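Local coordinates for regulatory protein RecX (Lactobacillus reuteri, PDB 3D5L) that probably modulates the activity of the recombinase RecA in DNA repair, at residues 113-118 with 150-155. Numbering follows the deposited sequence.
Sequences YAASYV and LTQFTP
The side-chain amide of Q152 reaches the backbone carbonyl of A115, its OE1 lying 2.9 Å from A115 O; the amide is probably turned over in the model, and with it turned back its nitrogen may hydrogen-bond to A115 O. Beyond CG the Q152 chain is extended, and CG, set anti to its own carbonyl carbon (chi1 -46°), sends the amide out to helix 110-124. There it passes obliquely alongside V118 CG1, with CD 3.8 Å from that methyl, while R119 and I122 of the same helix also touch the Q152 side chain. V118 is the buried centre of the contact and uses its two branches separately. Its CG1, anti to the backbone N (chi1 171°), lies between the Q152 amide and the F153 ring, meeting F153 CD1 obliquely at 4.3 Å. Its CG2 turns to L150, whose CD1 comes up to 4.0 Å as the two side chains cross at about a right angle. L150 has its CB directed away from the helix, and the leucine tip bends back to make this touch. I132 of helix 129-138 packs against V118, L150 and F153 alike, closing a small apolar cluster. Within 150-155, F153 N bonds to L150 O, and F153 centres an inverse gamma turn. The contact thus packs helix 110-124, whose residues 113-118 fall within the second three-helix RecX repeat, a family of the HTH clan, against the loop joining helices 143-149 and 155-172.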
ATOM      1  N   TYR A 113       6.671  -1.749   4.631  1.00  9.40           N
ATOM      2  CA  TYR A 113       5.978  -0.494   4.748  1.00  9.52           C
ATOM      3  C   TYR A 113       5.856  -0.080   6.219  1.00  8.58           C
ATOM      4  O   TYR A 113       6.195   1.045   6.581  1.00 10.37           O
ATOM      5  CB  TYR A 113       4.584  -0.609   4.131  1.00 10.92           C
ATOM      6  CG  TYR A 113       3.844   0.701   4.158  1.00 11.46           C
ATOM      7  CD1 TYR A 113       3.809   1.529   3.033  1.00 11.73           C
ATOM      8  CD2 TYR A 113       3.220   1.139   5.330  1.00  8.68           C
ATOM      9  CE1 TYR A 113       3.167   2.772   3.082  1.00 14.92           C
ATOM     10  CE2 TYR A 113       2.586   2.372   5.389  1.00 13.22           C
ATOM     11  CZ  TYR A 113       2.560   3.182   4.269  1.00 13.91           C
ATOM     12  OH  TYR A 113       1.939   4.407   4.347  1.00 19.76           O
ATOM     13  N   ALA A 114       5.378  -0.986   7.066  1.00  7.14           N
ATOM     14  CA  ALA A 114       5.189  -0.663   8.478  1.00  8.41           C
ATOM     15  C   ALA A 114       6.489  -0.204   9.133  1.00  9.53           C
ATOM     16  O   ALA A 114       6.497   0.754   9.921  1.00  9.90           O
ATOM     17  CB  ALA A 114       4.612  -1.869   9.237  1.00  5.49           C
ATOM     18  N   ALA A 115       7.582  -0.888   8.804  1.00  8.21           N
ATOM     19  CA  ALA A 115       8.883  -0.547   9.360  1.00  7.63           C
ATOM     20  C   ALA A 115       9.292   0.862   8.922  1.00  7.76           C
ATOM     21  O   ALA A 115       9.789   1.647   9.734  1.00  7.93           O
ATOM     22  CB  ALA A 115       9.940  -1.569   8.911  1.00  3.42           C
ATOM     23  N   SER A 116       9.094   1.171   7.644  1.00  7.40           N
ATOM     24  CA  SER A 116       9.445   2.484   7.108  1.00 10.75           C
ATOM     25  C   SER A 116       8.580   3.558   7.739  1.00 10.60           C
ATOM     26  O   SER A 116       9.030   4.678   7.974  1.00  7.03           O
ATOM     27  CB  SER A 116       9.241   2.523   5.590  1.00 11.40           C
ATOM     28  OG  SER A 116      10.140   1.646   4.931  1.00 20.16           O
ATOM     29  N   TYR A 117       7.323   3.208   7.991  1.00 12.00           N
ATOM     30  CA  TYR A 117       6.399   4.146   8.599  1.00 13.48           C
ATOM     31  C   TYR A 117       6.866   4.501   9.998  1.00 12.02           C
ATOM     32  O   TYR A 117       6.913   5.673  10.367  1.00 14.81           O
ATOM     33  CB  TYR A 117       4.999   3.546   8.675  1.00 15.03           C
ATOM     34  CG  TYR A 117       3.997   4.467   9.326  1.00 16.75           C
ATOM     35  CD1 TYR A 117       3.383   5.487   8.597  1.00 19.72           C
ATOM     36  CD2 TYR A 117       3.668   4.328  10.673  1.00 17.09           C
ATOM     37  CE1 TYR A 117       2.466   6.341   9.187  1.00 20.42           C
ATOM     38  CE2 TYR A 117       2.749   5.184  11.281  1.00 22.13           C
ATOM     39  CZ  TYR A 117       2.152   6.187  10.528  1.00 23.02           C
ATOM     40  OH  TYR A 117       1.232   7.028  11.113  1.00 26.17           O
ATOM     41  N   VAL A 118       7.214   3.486  10.780  1.00 11.64           N
ATOM     42  CA  VAL A 118       7.663   3.722  12.147  1.00 11.72           C
ATOM     43  C   VAL A 118       8.923   4.579  12.145  1.00 14.06           C
ATOM     44  O   VAL A 118       9.000   5.571  12.870  1.00 15.15           O
ATOM     45  CB  VAL A 118       7.910   2.393  12.898  1.00  8.80           C
ATOM     46  CG1 VAL A 118       8.582   2.657  14.233  1.00  5.31           C
ATOM     47  CG2 VAL A 118       6.572   1.689  13.135  1.00  9.18           C
ATOM     48  N   LEU A 150       7.217  -1.946  15.573  1.00 13.50           N
ATOM     49  CA  LEU A 150       7.263  -1.249  16.860  1.00 14.84           C
ATOM     50  C   LEU A 150       8.489  -1.605  17.680  1.00 15.65           C
ATOM     51  O   LEU A 150       8.693  -1.063  18.765  1.00 14.80           O
ATOM     52  CB  LEU A 150       5.998  -1.554  17.679  1.00 16.25           C
ATOM     53  CG  LEU A 150       4.954  -0.434  17.814  1.00 17.73           C
ATOM     54  CD1 LEU A 150       5.028   0.505  16.639  1.00 15.95           C
ATOM     55  CD2 LEU A 150       3.563  -1.048  17.939  1.00 16.88           C
ATOM     56  N   THR A 151       9.303  -2.516  17.164  1.00 14.34           N
ATOM     57  CA  THR A 151      10.500  -2.910  17.872  1.00 16.59           C
ATOM     58  C   THR A 151      11.546  -1.780  17.853  1.00 17.07           C
ATOM     59  O   THR A 151      12.386  -1.683  18.745  1.00 15.69           O
ATOM     60  CB  THR A 151      11.070  -4.213  17.270  1.00 19.34           C
ATOM     61  OG1 THR A 151      11.733  -4.941  18.301  1.00 22.81           O
ATOM     62  CG2 THR A 151      12.049  -3.931  16.125  1.00 18.05           C
ATOM     63  N   GLN A 152      11.480  -0.913  16.850  1.00 17.95           N
ATOM     64  CA  GLN A 152      12.417   0.206  16.759  1.00 19.63           C
ATOM     65  C   GLN A 152      12.088   1.172  17.896  1.00 20.66           C
ATOM     66  O   GLN A 152      12.921   1.981  18.293  1.00 22.94           O
ATOM     67  CB  GLN A 152      12.249   0.976  15.441  1.00 19.34           C
ATOM     68  CG  GLN A 152      12.135   0.143  14.187  1.00 22.27           C
ATOM     69  CD  GLN A 152      11.813   0.991  12.974  1.00 22.31           C
ATOM     70  OE1 GLN A 152      11.336   0.494  11.957  1.00 23.66           O
ATOM     71  NE2 GLN A 152      12.078   2.283  13.075  1.00 25.77           N
ATOM     72  N   PHE A 153      10.860   1.091  18.395  1.00 20.97           N
ATOM     73  CA  PHE A 153      10.402   1.966  19.467  1.00 21.60           C
ATOM     74  C   PHE A 153      10.860   1.464  20.823  1.00 21.59           C
ATOM     75  O   PHE A 153      10.075   0.962  21.624  1.00 21.70           O
ATOM     76  CB  PHE A 153       8.875   2.072  19.441  1.00 21.55           C
ATOM     77  CG  PHE A 153       8.370   3.475  19.292  1.00 22.22           C
ATOM     78  CD1 PHE A 153       7.508   3.810  18.257  1.00 22.15           C
ATOM     79  CD2 PHE A 153       8.729   4.460  20.202  1.00 24.42           C
ATOM     80  CE1 PHE A 153       7.012   5.106  18.134  1.00 23.42           C
ATOM     81  CE2 PHE A 153       8.235   5.763  20.085  1.00 24.03           C
ATOM     82  CZ  PHE A 153       7.376   6.084  19.052  1.00 21.17           C
ATOM     83  N   THR A 154      12.147   1.617  21.068  1.00 23.14           N
ATOM     84  CA  THR A 154      12.756   1.196  22.310  1.00 26.33           C
ATOM     85  C   THR A 154      12.389   2.196  23.419  1.00 27.88           C
ATOM     86  O   THR A 154      11.904   3.297  23.141  1.00 26.81           O
ATOM     87  CB  THR A 154      14.277   1.153  22.118  1.00 29.12           C
ATOM     88  OG1 THR A 154      14.890   0.492  23.231  1.00 37.84           O
ATOM     89  CG2 THR A 154      14.832   2.573  21.991  1.00 29.46           C
ATOM     90  N   PRO A 155      12.584   1.817  24.697  1.00 29.92           N
ATOM     91  CA  PRO A 155      12.240   2.778  25.754  1.00 29.39           C
ATOM     92  C   PRO A 155      13.090   4.049  25.667  1.00 28.95           C
ATOM     93  O   PRO A 155      12.632   5.134  26.019  1.00 28.02           O
ATOM     94  CB  PRO A 155      12.489   1.985  27.035  1.00 30.00           C
ATOM     95  CG  PRO A 155      12.095   0.583  26.621  1.00 31.19           C
ATOM     96  CD  PRO A 155      12.792   0.471  25.269  1.00 30.61           C
TER